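Local coordinates for protein pectate lyase 47 (Bacillus sp. TS-47, PDB 1VBL) that probably cleaves pectate by calcium-dependent beta-elimination, as a secreted, thermostable lyase of polysaccharide lyase family 1, at residues Tyr300-Asn305 / Leu405-Ala410; Phe330-Asp335 / Ser339-Val344; Gly356-Leu361 / Pro398-Pro403. All blocks are in the same frame, centred on the assembly; numbering follows the deposited sequence.

Contact 1. Residues Tyr300-Asn305 / Leu405-Ala410; sequences YYEFSN and LVKAKA
Tyr300 swings its ring opposite its own amide nitrogen (chi1 177°), while Lys407 turns CG trans to its carbonyl carbon and beside its backbone N; together the two torsions bring phenol and lysine chain against each other. Lys407 CG comes within 3.8 Å of Tyr300 CE2, and Lys407 CD lies 3.9 Å from that same ring carbon, so two successive methylenes pass the CD2-CE2 side of the ring at a slant. At the base of the tyrosine, Val406 supplies the second touch: Val406 CG1 sits 3.9 Å from Tyr300 CB. The axes of strand 300-303 and helix 405-409 approach to 9.7 Å at 86°, so helix 402-409 lies across the outside of the parallel beta-helix, almost perpendicular to this strand and also touching Tyr278 of strand 272-280.

The polar end of Tyr300 is held within its own strand. Its OH donates to Glu302 OE1 at 2.6 Å, reaching the anti side of the carboxylate 16° out of its plane. Glu302 OE2 forms a salt bridge with Lys280 and a hydrogen bond with Tyr278, so both carboxylate oxygens are engaged and rotation of the group should be restricted. Lys407 NZ stays 4.8 Å from Glu302 OE1, too far for a salt bridge. The chemistry therefore implies that the helix is held here by apolar contact, to which the opposite charges probably add only a modest, long-range attraction.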
ATOM      1  N   TYR A 300       7.154  11.077  -8.037  1.00  9.92           N
ATOM      2  CA  TYR A 300       7.532  10.827  -9.419  1.00  8.78           C
ATOM      3  C   TYR A 300       6.826   9.554  -9.887  1.00 10.12           C
ATOM      4  O   TYR A 300       6.975   8.495  -9.274  1.00  9.92           O
ATOM      5  CB  TYR A 300       9.052  10.670  -9.524  1.00  8.10           C
ATOM      6  CG  TYR A 300       9.540  10.333 -10.920  1.00 10.49           C
ATOM      7  CD1 TYR A 300       9.134  11.084 -12.023  1.00 11.32           C
ATOM      8  CD2 TYR A 300      10.409   9.261 -11.135  1.00 11.54           C
ATOM      9  CE1 TYR A 300       9.579  10.778 -13.312  1.00 12.00           C
ATOM     10  CE2 TYR A 300      10.860   8.943 -12.420  1.00 11.09           C
ATOM     11  CZ  TYR A 300      10.441   9.703 -13.500  1.00 13.18           C
ATOM     12  OH  TYR A 300      10.866   9.381 -14.768  1.00 15.05           O
ATOM     13  N   TYR A 301       6.040   9.677 -10.955  1.00  9.45           N
ATOM     14  CA  TYR A 301       5.285   8.555 -11.514  1.00 11.30           C
ATOM     15  C   TYR A 301       5.871   8.272 -12.891  1.00 11.40           C
ATOM     16  O   TYR A 301       5.918   9.156 -13.745  1.00 12.23           O
ATOM     17  CB  TYR A 301       3.798   8.911 -11.644  1.00  9.65           C
ATOM     18  CG  TYR A 301       3.161   9.427 -10.371  1.00 10.77           C
ATOM     19  CD1 TYR A 301       3.382  10.734  -9.939  1.00  9.69           C
ATOM     20  CD2 TYR A 301       2.340   8.607  -9.594  1.00 12.03           C
ATOM     21  CE1 TYR A 301       2.803  11.215  -8.766  1.00  9.90           C
ATOM     22  CE2 TYR A 301       1.754   9.080  -8.414  1.00 10.22           C
ATOM     23  CZ  TYR A 301       1.994  10.383  -8.010  1.00 10.25           C
ATOM     24  OH  TYR A 301       1.447  10.859  -6.839  1.00 12.35           O
ATOM     25  N   GLU A 302       6.303   7.034 -13.106  1.00 11.10           N
ATOM     26  CA  GLU A 302       6.945   6.661 -14.360  1.00 11.39           C
ATOM     27  C   GLU A 302       6.335   5.389 -14.921  1.00 12.54           C
ATOM     28  O   GLU A 302       6.309   4.357 -14.250  1.00 11.26           O
ATOM     29  CB  GLU A 302       8.441   6.482 -14.086  1.00 12.51           C
ATOM     30  CG  GLU A 302       9.295   6.036 -15.246  1.00 16.83           C
ATOM     31  CD  GLU A 302      10.743   5.885 -14.823  1.00 20.18           C
ATOM     32  OE1 GLU A 302      11.483   6.892 -14.820  1.00 22.45           O
ATOM     33  OE2 GLU A 302      11.137   4.758 -14.470  1.00 22.94           O
ATOM     34  N   PHE A 303       5.850   5.461 -16.158  1.00 12.12           N
ATOM     35  CA  PHE A 303       5.209   4.306 -16.769  1.00 12.67           C
ATOM     36  C   PHE A 303       5.679   4.002 -18.184  1.00 12.84           C
ATOM     37  O   PHE A 303       5.900   4.905 -18.990  1.00 14.05           O
ATOM     38  CB  PHE A 303       3.689   4.501 -16.783  1.00 11.12           C
ATOM     39  CG  PHE A 303       3.122   4.967 -15.468  1.00 12.60           C
ATOM     40  CD1 PHE A 303       3.023   6.325 -15.182  1.00 12.92           C
ATOM     41  CD2 PHE A 303       2.699   4.046 -14.509  1.00 12.58           C
ATOM     42  CE1 PHE A 303       2.509   6.768 -13.962  1.00 11.93           C
ATOM     43  CE2 PHE A 303       2.185   4.475 -13.287  1.00 13.32           C
ATOM     44  CZ  PHE A 303       2.089   5.843 -13.013  1.00 13.14           C
ATOM     45  N   SER A 304       5.822   2.713 -18.470  1.00 14.53           N
ATOM     46  CA  SER A 304       6.228   2.244 -19.788  1.00 15.44           C
ATOM     47  C   SER A 304       5.149   1.293 -20.288  1.00 15.52           C
ATOM     48  O   SER A 304       4.705   0.412 -19.552  1.00 15.54           O
ATOM     49  CB  SER A 304       7.561   1.500 -19.713  1.00 16.07           C
ATOM     50  OG  SER A 304       7.839   0.858 -20.947  1.00 16.27           O
ATOM     51  N   ASN A 305       4.725   1.470 -21.533  1.00 15.44           N
ATOM     52  CA  ASN A 305       3.701   0.605 -22.098  1.00 16.51           C
ATOM     53  C   ASN A 305       4.232  -0.808 -22.331  1.00 16.27           C
ATOM     54  O   ASN A 305       3.505  -1.686 -22.793  1.00 16.74           O
ATOM     55  CB  ASN A 305       3.146   1.203 -23.400  1.00 16.71           C
ATOM     56  CG  ASN A 305       4.212   1.408 -24.467  1.00 16.70           C
ATOM     57  OD1 ASN A 305       3.931   1.967 -25.531  1.00 20.02           O
ATOM     58  ND2 ASN A 305       5.426   0.962 -24.198  1.00 14.54           N
ATOM     59  N   LEU A 405      15.827  13.699  -8.018  1.00 12.43           N
ATOM     60  CA  LEU A 405      15.835  13.527  -6.573  1.00 12.74           C
ATOM     61  C   LEU A 405      15.211  12.206  -6.117  1.00 12.31           C
ATOM     62  O   LEU A 405      15.815  11.452  -5.350  1.00 12.28           O
ATOM     63  CB  LEU A 405      15.090  14.686  -5.906  1.00 13.70           C
ATOM     64  CG  LEU A 405      15.007  14.599  -4.384  1.00 18.26           C
ATOM     65  CD1 LEU A 405      16.416  14.646  -3.800  1.00 20.00           C
ATOM     66  CD2 LEU A 405      14.165  15.743  -3.843  1.00 20.02           C
ATOM     67  N   VAL A 406      14.000  11.934  -6.589  1.00 11.16           N
ATOM     68  CA  VAL A 406      13.292  10.717  -6.212  1.00  9.31           C
ATOM     69  C   VAL A 406      14.006   9.465  -6.709  1.00  9.88           C
ATOM     70  O   VAL A 406      14.136   8.488  -5.975  1.00 10.94           O
ATOM     71  CB  VAL A 406      11.837  10.742  -6.741  1.00  9.55           C
ATOM     72  CG1 VAL A 406      11.141   9.412  -6.455  1.00  8.91           C
ATOM     73  CG2 VAL A 406      11.067  11.880  -6.075  1.00  9.71           C
ATOM     74  N   LYS A 407      14.482   9.485  -7.950  1.00 12.21           N
ATOM     75  CA  LYS A 407      15.180   8.318  -8.475  1.00 12.81           C
ATOM     76  C   LYS A 407      16.436   8.017  -7.662  1.00 14.45           C
ATOM     77  O   LYS A 407      16.800   6.855  -7.461  1.00 13.78           O
ATOM     78  CB  LYS A 407      15.536   8.527  -9.953  1.00 15.22           C
ATOM     79  CG  LYS A 407      14.320   8.458 -10.869  1.00 17.04           C
ATOM     80  CD  LYS A 407      14.691   8.422 -12.343  1.00 25.41           C
ATOM     81  CE  LYS A 407      15.154   9.773 -12.845  1.00 27.44           C
ATOM     82  NZ  LYS A 407      15.257   9.786 -14.331  1.00 31.75           N
ATOM     83  N   ALA A 408      17.079   9.064  -7.164  1.00 14.20           N
ATOM     84  CA  ALA A 408      18.303   8.903  -6.391  1.00 16.06           C
ATOM     85  C   ALA A 408      18.125   8.537  -4.921  1.00 15.99           C
ATOM     86  O   ALA A 408      18.925   7.773  -4.377  1.00 16.04           O
ATOM     87  CB  ALA A 408      19.148  10.173  -6.499  1.00 17.11           C
ATOM     88  N   LYS A 409      17.083   9.059  -4.279  1.00 15.05           N
ATOM     89  CA  LYS A 409      16.886   8.816  -2.852  1.00 15.60           C
ATOM     90  C   LYS A 409      15.731   7.933  -2.387  1.00 15.60           C
ATOM     91  O   LYS A 409      15.728   7.479  -1.243  1.00 15.96           O
ATOM     92  CB  LYS A 409      16.789  10.155  -2.119  1.00 20.00           C
ATOM     93  CG  LYS A 409      17.905  11.135  -2.460  1.00 23.80           C
ATOM     94  CD  LYS A 409      18.101  12.165  -1.355  1.00 29.73           C
ATOM     95  CE  LYS A 409      16.811  12.898  -1.011  1.00 31.48           C
ATOM     96  NZ  LYS A 409      17.009  13.877   0.100  1.00 35.68           N
ATOM     97  N   ALA A 410      14.749   7.688  -3.243  1.00 12.35           N
ATOM     98  CA  ALA A 410      13.619   6.864  -2.832  1.00 12.03           C
ATOM     99  C   ALA A 410      13.956   5.377  -2.783  1.00 12.39           C
ATOM    100  O   ALA A 410      14.803   4.892  -3.536  1.00 11.70           O
ATOM    101  CB  ALA A 410      12.434   7.092  -3.770  1.00 11.84           C
TER

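Contact 2. Residues Phe330-Asp335 / Ser339-Val344; sequences FSFDWD and SLIIKV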
ATOM      1  N   PHE A 330       5.019  13.400 -13.812  1.00  9.95           N
ATOM      2  CA  PHE A 330       4.597  12.174 -14.490  1.00 10.86           C
ATOM      3  C   PHE A 330       5.368  11.966 -15.789  1.00 12.13           C
ATOM      4  O   PHE A 330       5.536  12.897 -16.576  1.00 12.95           O
ATOM      5  CB  PHE A 330       3.103  12.210 -14.848  1.00  8.98           C
ATOM      6  CG  PHE A 330       2.183  12.176 -13.664  1.00  9.58           C
ATOM      7  CD1 PHE A 330       1.932  13.330 -12.928  1.00  7.99           C
ATOM      8  CD2 PHE A 330       1.544  10.992 -13.305  1.00  9.53           C
ATOM      9  CE1 PHE A 330       1.053  13.306 -11.853  1.00  9.52           C
ATOM     10  CE2 PHE A 330       0.663  10.952 -12.230  1.00  8.55           C
ATOM     11  CZ  PHE A 330       0.415  12.113 -11.500  1.00 11.14           C
ATOM     12  N   SER A 331       5.811  10.735 -16.012  1.00 11.41           N
ATOM     13  CA  SER A 331       6.542  10.387 -17.223  1.00 13.33           C
ATOM     14  C   SER A 331       5.914   9.142 -17.843  1.00 13.40           C
ATOM     15  O   SER A 331       5.728   8.137 -17.164  1.00 14.20           O
ATOM     16  CB  SER A 331       8.010  10.110 -16.896  1.00 14.29           C
ATOM     17  OG  SER A 331       8.736   9.767 -18.061  1.00 17.41           O
ATOM     18  N   PHE A 332       5.580   9.223 -19.127  1.00 13.94           N
ATOM     19  CA  PHE A 332       4.985   8.105 -19.860  1.00 14.91           C
ATOM     20  C   PHE A 332       5.789   7.941 -21.149  1.00 14.90           C
ATOM     21  O   PHE A 332       6.228   8.933 -21.725  1.00 16.50           O
ATOM     22  CB  PHE A 332       3.529   8.416 -20.227  1.00 14.35           C
ATOM     23  CG  PHE A 332       2.594   8.478 -19.047  1.00 14.26           C
ATOM     24  CD1 PHE A 332       1.900   7.344 -18.633  1.00 13.79           C
ATOM     25  CD2 PHE A 332       2.385   9.676 -18.369  1.00 14.37           C
ATOM     26  CE1 PHE A 332       1.006   7.403 -17.560  1.00 14.51           C
ATOM     27  CE2 PHE A 332       1.495   9.748 -17.296  1.00 14.99           C
ATOM     28  CZ  PHE A 332       0.802   8.610 -16.892  1.00 14.95           C
ATOM     29  N   ASP A 333       5.990   6.709 -21.609  1.00 15.69           N
ATOM     30  CA  ASP A 333       6.745   6.532 -22.842  1.00 15.45           C
ATOM     31  C   ASP A 333       5.839   6.356 -24.054  1.00 16.40           C
ATOM     32  O   ASP A 333       6.268   5.886 -25.112  1.00 15.59           O
ATOM     33  CB  ASP A 333       7.754   5.379 -22.724  1.00 15.08           C
ATOM     34  CG  ASP A 333       7.101   4.026 -22.548  1.00 14.75           C
ATOM     35  OD1 ASP A 333       7.860   3.048 -22.383  1.00 14.15           O
ATOM     36  OD2 ASP A 333       5.857   3.925 -22.573  1.00 15.53           O
ATOM     37  N   TRP A 334       4.579   6.753 -23.886  1.00 16.62           N
ATOM     38  CA  TRP A 334       3.595   6.713 -24.959  1.00 17.30           C
ATOM     39  C   TRP A 334       2.702   7.944 -24.788  1.00 18.23           C
ATOM     40  O   TRP A 334       2.635   8.523 -23.699  1.00 16.09           O
ATOM     41  CB  TRP A 334       2.789   5.407 -24.920  1.00 17.57           C
ATOM     42  CG  TRP A 334       1.673   5.327 -23.912  1.00 18.23           C
ATOM     43  CD1 TRP A 334       0.356   5.609 -24.127  1.00 19.25           C
ATOM     44  CD2 TRP A 334       1.769   4.868 -22.556  1.00 16.24           C
ATOM     45  NE1 TRP A 334      -0.379   5.345 -22.994  1.00 18.64           N
ATOM     46  CE2 TRP A 334       0.464   4.889 -22.015  1.00 16.38           C
ATOM     47  CE3 TRP A 334       2.831   4.437 -21.748  1.00 15.47           C
ATOM     48  CZ2 TRP A 334       0.188   4.493 -20.698  1.00 14.57           C
ATOM     49  CZ3 TRP A 334       2.556   4.041 -20.436  1.00 12.96           C
ATOM     50  CH2 TRP A 334       1.243   4.075 -19.928  1.00 15.10           C
ATOM     51  N   ASP A 335       2.041   8.356 -25.864  1.00 19.05           N
ATOM     52  CA  ASP A 335       1.187   9.542 -25.841  1.00 20.91           C
ATOM     53  C   ASP A 335      -0.175   9.316 -25.197  1.00 20.12           C
ATOM     54  O   ASP A 335      -1.213   9.389 -25.851  1.00 20.71           O
ATOM     55  CB  ASP A 335       1.019  10.080 -27.267  1.00 23.87           C
ATOM     56  CG  ASP A 335       2.246  10.845 -27.747  1.00 26.33           C
ATOM     57  OD1 ASP A 335       2.459  10.937 -28.975  1.00 29.56           O
ATOM     58  OD2 ASP A 335       2.990  11.374 -26.894  1.00 27.11           O
ATOM     59  N   SER A 339      -6.115  12.961 -19.459  1.00 16.66           N
ATOM     60  CA  SER A 339      -7.384  12.996 -18.740  1.00 17.08           C
ATOM     61  C   SER A 339      -7.597  11.673 -18.004  1.00 17.17           C
ATOM     62  O   SER A 339      -8.518  11.539 -17.196  1.00 19.80           O
ATOM     63  CB  SER A 339      -8.547  13.239 -19.708  1.00 18.14           C
ATOM     64  OG  SER A 339      -8.811  12.096 -20.504  1.00 18.61           O
ATOM     65  N   LEU A 340      -6.733  10.701 -18.283  1.00 15.92           N
ATOM     66  CA  LEU A 340      -6.817   9.380 -17.665  1.00 15.16           C
ATOM     67  C   LEU A 340      -6.050   9.285 -16.353  1.00 13.01           C
ATOM     68  O   LEU A 340      -6.223   8.332 -15.601  1.00 14.39           O
ATOM     69  CB  LEU A 340      -6.267   8.312 -18.618  1.00 17.25           C
ATOM     70  CG  LEU A 340      -7.061   7.924 -19.867  1.00 20.12           C
ATOM     71  CD1 LEU A 340      -7.483   9.162 -20.631  1.00 25.32           C
ATOM     72  CD2 LEU A 340      -6.201   7.022 -20.740  1.00 21.62           C
ATOM     73  N   ILE A 341      -5.208  10.272 -16.074  1.00 12.36           N
ATOM     74  CA  ILE A 341      -4.399  10.242 -14.865  1.00 12.45           C
ATOM     75  C   ILE A 341      -5.234  10.358 -13.592  1.00 14.21           C
ATOM     76  O   ILE A 341      -4.892   9.775 -12.565  1.00 13.64           O
ATOM     77  CB  ILE A 341      -3.316  11.332 -14.929  1.00 13.69           C
ATOM     78  CG1 ILE A 341      -2.452  11.098 -16.176  1.00 14.00           C
ATOM     79  CG2 ILE A 341      -2.455  11.298 -13.671  1.00 14.69           C
ATOM     80  CD1 ILE A 341      -1.414  12.177 -16.449  1.00 14.82           C
ATOM     81  N   ILE A 342      -6.326  11.110 -13.661  1.00 13.33           N
ATOM     82  CA  ILE A 342      -7.217  11.258 -12.516  1.00 14.71           C
ATOM     83  C   ILE A 342      -8.496  10.495 -12.827  1.00 15.06           C
ATOM     84  O   ILE A 342      -8.974  10.508 -13.956  1.00 15.26           O
ATOM     85  CB  ILE A 342      -7.589  12.735 -12.250  1.00 14.29           C
ATOM     86  CG1 ILE A 342      -6.351  13.521 -11.813  1.00 15.14           C
ATOM     87  CG2 ILE A 342      -8.674  12.811 -11.170  1.00 14.95           C
ATOM     88  CD1 ILE A 342      -6.625  14.985 -11.546  1.00 14.80           C
ATOM     89  N   LYS A 343      -9.033   9.810 -11.830  1.00 16.94           N
ATOM     90  CA  LYS A 343     -10.268   9.062 -12.010  1.00 18.44           C
ATOM     91  C   LYS A 343     -11.136   9.417 -10.815  1.00 18.67           C
ATOM     92  O   LYS A 343     -10.646   9.484  -9.690  1.00 17.82           O
ATOM     93  CB  LYS A 343      -9.976   7.560 -12.057  1.00 21.81           C
ATOM     94  CG  LYS A 343     -11.091   6.725 -12.663  1.00 25.34           C
ATOM     95  CD  LYS A 343     -10.572   5.357 -13.088  1.00 29.62           C
ATOM     96  CE  LYS A 343     -11.645   4.541 -13.797  1.00 30.66           C
ATOM     97  NZ  LYS A 343     -11.120   3.225 -14.257  1.00 32.08           N
ATOM     98  N   VAL A 344     -12.418   9.667 -11.054  1.00 18.10           N
ATOM     99  CA  VAL A 344     -13.313  10.042  -9.967  1.00 19.00           C
ATOM    100  C   VAL A 344     -14.371   8.988  -9.667  1.00 20.46           C
ATOM    101  O   VAL A 344     -15.011   8.459 -10.575  1.00 20.66           O
ATOM    102  CB  VAL A 344     -14.021  11.383 -10.276  1.00 19.08           C
ATOM    103  CG1 VAL A 344     -14.907  11.790  -9.104  1.00 19.91           C
ATOM    104  CG2 VAL A 344     -12.984  12.463 -10.561  1.00 19.10           C
TER
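Phe330 and Phe332 present their rings to Ile341, each also taking part in an aromatic stack: Phe330 is stacked with Tyr301 and Phe332 with Phe303, both from strand 293-303. Trp315 meets Phe330 edge-to-face, and Phe311 does the same with Phe332. Further along the chain, Trp334 CZ3 lies at the edge of the Phe332 ring, in its plane, whereas Phe332 CD1 stands 3.6 Å above the Trp334 ring plane, displaced toward the rim. Those two rings are thus steeply inclined to each other.

Ile341 divides its branches between the two phenylalanines. Its CG2 lies 3.5 Å from Phe330 CE2 and 3.7 Å from Phe330 CZ, approaching that ring obliquely. The longer branch, extended at chi2 (174°), carries Ile341 CD1 to 3.9 Å from Phe332 CE2, with Ile341 CG1 at 4.2 Å from Phe332 CZ. The nearest alpha carbons, Phe330 CA and Ile341 CA, are 9.2 Å apart, and no hydrogen bond spans the two segments, so the contact is made wholly by apolar side chains. All three touching residues are buried, and Ile341 also touches Leu370 of helix 370-377.

Phe330 and Phe332 are two residues apart on one strand and point the same way, while Ile341 lies just before strand 342-345, which belongs to a different parallel sheet. Rings in register on neighbouring parallel strands, facing a residue from another wall of the coil, are characteristic of the interior of the right-handed parallel beta-helix of pectate lyases.

Contact 3. Residues Gly356-Leu361 / Pro398-Pro403; sequences GTIVDL and PTPSVP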
ATOM      1  N   GLY A 356       1.397  22.766 -10.170  1.00 12.37           N
ATOM      2  CA  GLY A 356       2.766  22.396 -10.481  1.00 11.20           C
ATOM      3  C   GLY A 356       2.990  21.029 -11.096  1.00 10.56           C
ATOM      4  O   GLY A 356       4.114  20.528 -11.085  1.00  8.96           O
ATOM      5  N   THR A 357       1.941  20.422 -11.643  1.00 10.53           N
ATOM      6  CA  THR A 357       2.078  19.105 -12.254  1.00  9.69           C
ATOM      7  C   THR A 357       2.779  19.176 -13.607  1.00 11.33           C
ATOM      8  O   THR A 357       2.472  20.034 -14.438  1.00 10.82           O
ATOM      9  CB  THR A 357       0.702  18.425 -12.498  1.00 10.33           C
ATOM     10  OG1 THR A 357      -0.002  18.281 -11.258  1.00 12.03           O
ATOM     11  CG2 THR A 357       0.897  17.048 -13.117  1.00 10.63           C
ATOM     12  N   ILE A 358       3.731  18.276 -13.817  1.00  9.78           N
ATOM     13  CA  ILE A 358       4.418  18.208 -15.092  1.00 11.23           C
ATOM     14  C   ILE A 358       4.145  16.842 -15.695  1.00 11.86           C
ATOM     15  O   ILE A 358       4.135  15.836 -14.988  1.00 11.00           O
ATOM     16  CB  ILE A 358       5.951  18.351 -14.960  1.00 11.95           C
ATOM     17  CG1 ILE A 358       6.319  19.779 -14.563  1.00 12.86           C
ATOM     18  CG2 ILE A 358       6.624  17.976 -16.291  1.00 11.94           C
ATOM     19  CD1 ILE A 358       7.831  19.999 -14.434  1.00 13.94           C
ATOM     20  N   VAL A 359       3.897  16.812 -16.997  1.00 12.69           N
ATOM     21  CA  VAL A 359       3.691  15.550 -17.687  1.00 13.66           C
ATOM     22  C   VAL A 359       4.780  15.511 -18.750  1.00 14.40           C
ATOM     23  O   VAL A 359       4.996  16.487 -19.472  1.00 13.62           O
ATOM     24  CB  VAL A 359       2.286  15.446 -18.340  1.00 15.06           C
ATOM     25  CG1 VAL A 359       2.120  16.484 -19.443  1.00 15.59           C
ATOM     26  CG2 VAL A 359       2.089  14.044 -18.891  1.00 18.54           C
ATOM     27  N   ASP A 360       5.492  14.391 -18.808  1.00 13.88           N
ATOM     28  CA  ASP A 360       6.583  14.207 -19.756  1.00 16.45           C
ATOM     29  C   ASP A 360       6.178  13.092 -20.710  1.00 15.46           C
ATOM     30  O   ASP A 360       6.252  11.913 -20.358  1.00 15.92           O
ATOM     31  CB  ASP A 360       7.852  13.811 -18.994  1.00 17.97           C
ATOM     32  CG  ASP A 360       9.101  13.879 -19.848  1.00 22.24           C
ATOM     33  OD1 ASP A 360       9.033  13.567 -21.054  1.00 24.05           O
ATOM     34  OD2 ASP A 360      10.165  14.232 -19.295  1.00 24.89           O
ATOM     35  N   LEU A 361       5.746  13.470 -21.909  1.00 14.59           N
ATOM     36  CA  LEU A 361       5.308  12.510 -22.917  1.00 16.27           C
ATOM     37  C   LEU A 361       6.187  12.552 -24.167  1.00 16.15           C
ATOM     38  O   LEU A 361       6.980  13.475 -24.354  1.00 16.12           O
ATOM     39  CB  LEU A 361       3.863  12.805 -23.321  1.00 17.94           C
ATOM     40  CG  LEU A 361       2.838  12.968 -22.198  1.00 21.04           C
ATOM     41  CD1 LEU A 361       1.471  13.263 -22.805  1.00 21.39           C
ATOM     42  CD2 LEU A 361       2.786  11.709 -21.352  1.00 19.83           C
ATOM     43  N   PRO A 398      10.835  22.199  -6.478  1.00 13.22           N
ATOM     44  CA  PRO A 398      10.283  22.617  -7.768  1.00 12.22           C
ATOM     45  C   PRO A 398      10.115  21.354  -8.599  1.00 12.01           C
ATOM     46  O   PRO A 398      11.004  20.509  -8.638  1.00  9.86           O
ATOM     47  CB  PRO A 398      11.356  23.556  -8.319  1.00 14.50           C
ATOM     48  CG  PRO A 398      12.625  23.049  -7.679  1.00 16.30           C
ATOM     49  CD  PRO A 398      12.183  22.761  -6.269  1.00 14.43           C
ATOM     50  N   THR A 399       8.978  21.233  -9.272  1.00 10.94           N
ATOM     51  CA  THR A 399       8.678  20.037 -10.051  1.00 11.43           C
ATOM     52  C   THR A 399       9.766  19.476 -10.971  1.00 11.77           C
ATOM     53  O   THR A 399       9.968  18.259 -11.022  1.00 11.37           O
ATOM     54  CB  THR A 399       7.395  20.240 -10.872  1.00 10.96           C
ATOM     55  OG1 THR A 399       6.438  20.957 -10.083  1.00 13.19           O
ATOM     56  CG2 THR A 399       6.794  18.879 -11.255  1.00 10.83           C
ATOM     57  N   PRO A 400      10.484  20.335 -11.709  1.00 11.18           N
ATOM     58  CA  PRO A 400      11.503  19.724 -12.573  1.00 12.37           C
ATOM     59  C   PRO A 400      12.659  19.012 -11.859  1.00 11.05           C
ATOM     60  O   PRO A 400      13.358  18.200 -12.463  1.00 12.84           O
ATOM     61  CB  PRO A 400      11.957  20.885 -13.468  1.00 14.86           C
ATOM     62  CG  PRO A 400      11.598  22.111 -12.692  1.00 17.46           C
ATOM     63  CD  PRO A 400      10.307  21.766 -12.008  1.00 13.19           C
ATOM     64  N   SER A 401      12.841  19.288 -10.573  1.00 10.28           N
ATOM     65  CA  SER A 401      13.907  18.645  -9.802  1.00 13.34           C
ATOM     66  C   SER A 401      13.473  17.299  -9.208  1.00 13.60           C
ATOM     67  O   SER A 401      14.308  16.514  -8.745  1.00 12.73           O
ATOM     68  CB  SER A 401      14.352  19.566  -8.661  1.00 16.56           C
ATOM     69  OG  SER A 401      14.816  20.807  -9.160  1.00 22.52           O
ATOM     70  N   VAL A 402      12.170  17.030  -9.230  1.00 12.72           N
ATOM     71  CA  VAL A 402      11.629  15.802  -8.649  1.00 11.96           C
ATOM     72  C   VAL A 402      12.159  14.460  -9.170  1.00 12.14           C
ATOM     73  O   VAL A 402      12.568  13.617  -8.380  1.00 13.18           O
ATOM     74  CB  VAL A 402      10.078  15.808  -8.720  1.00 13.79           C
ATOM     75  CG1 VAL A 402       9.514  14.443  -8.315  1.00 12.52           C
ATOM     76  CG2 VAL A 402       9.532  16.892  -7.785  1.00 11.01           C
ATOM     77  N   PRO A 403      12.168  14.245 -10.497  1.00 13.03           N
ATOM     78  CA  PRO A 403      12.666  12.964 -11.021  1.00 13.37           C
ATOM     79  C   PRO A 403      14.066  12.567 -10.546  1.00 13.41           C
ATOM     80  O   PRO A 403      14.271  11.464 -10.040  1.00 11.86           O
ATOM     81  CB  PRO A 403      12.612  13.165 -12.535  1.00 14.12           C
ATOM     82  CG  PRO A 403      11.435  14.092 -12.701  1.00 14.85           C
ATOM     83  CD  PRO A 403      11.673  15.099 -11.590  1.00 13.75           C
TER
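The run-in to helix 402-409 meets strand 351-361 of the parallel beta-helix here, Thr399 touching Gly356 and Ile358. Thr399 OG1 donates to Gly356 O at 2.6 Å. The C=O...donor angle is 140° and the hydroxyl lies in the carbonyl plane, so it addresses a lone pair of the oxygen. With OG1 trans to its carbonyl carbon and beside its own N, Thr399 CG2 is left opposite that N; it stays near Gly356 O (3.2 Å) and also presses on Ile358, 3.5 Å from Ile358 CG1, tighter than usual for two carbons. Ile358 CD1 reaches 3.6 Å from Thr399 CB, and continues to Pro400, whose CD is 3.9 Å from that same methyl.

The backbone of Gly356 turns through a positive phi (68°), a conformation that glycine adopts with ease, and a CB there would point at the threonine. A valine in place of Thr399 would remove the hydroxyl and would probably leave Gly356 O without that donor and the lead-in less firmly tied to the strand.

Thr399 also touches Asn327 of strand 322-332, and Pro400 rests on Arg365 and Tyr367 of strand 364-367. Backbone bonds Ser401 N to Pro398 O (2.9 Å) and Val402 N to Thr399 O (3.1 Å) turn the chain here. A side-chain-to-backbone bond and a small apolar patch thus join the lead-in of the last helix to the outside of the beta-helix near the end of the coil.

In the fold
Contact 2 is the buried member, made entirely of hydrophobic side chains, whereas contacts 1 and 3 are partly buried. Contact 1 too has no hydrogen bond across its segments, its Tyr300-Glu302 bond lying within one strand; only contact 3 has one. Contacts 1 and 3 share helix 402-409: Tyr300 CE1 lies 3.8 Å from Pro403 CG, so the same tyrosine touches the first turn as well as Val406 and Lys407 further along. Strands 293-303, 322-332 and 351-361 are successive parallel neighbours, joined by probable hydrogen bonds such as Phe330 O to Asp360 N (2.7 Å). Aromatic stacks link the first two strands, while Tyr300 and Ile358 face the helix region, all away from the calcium site.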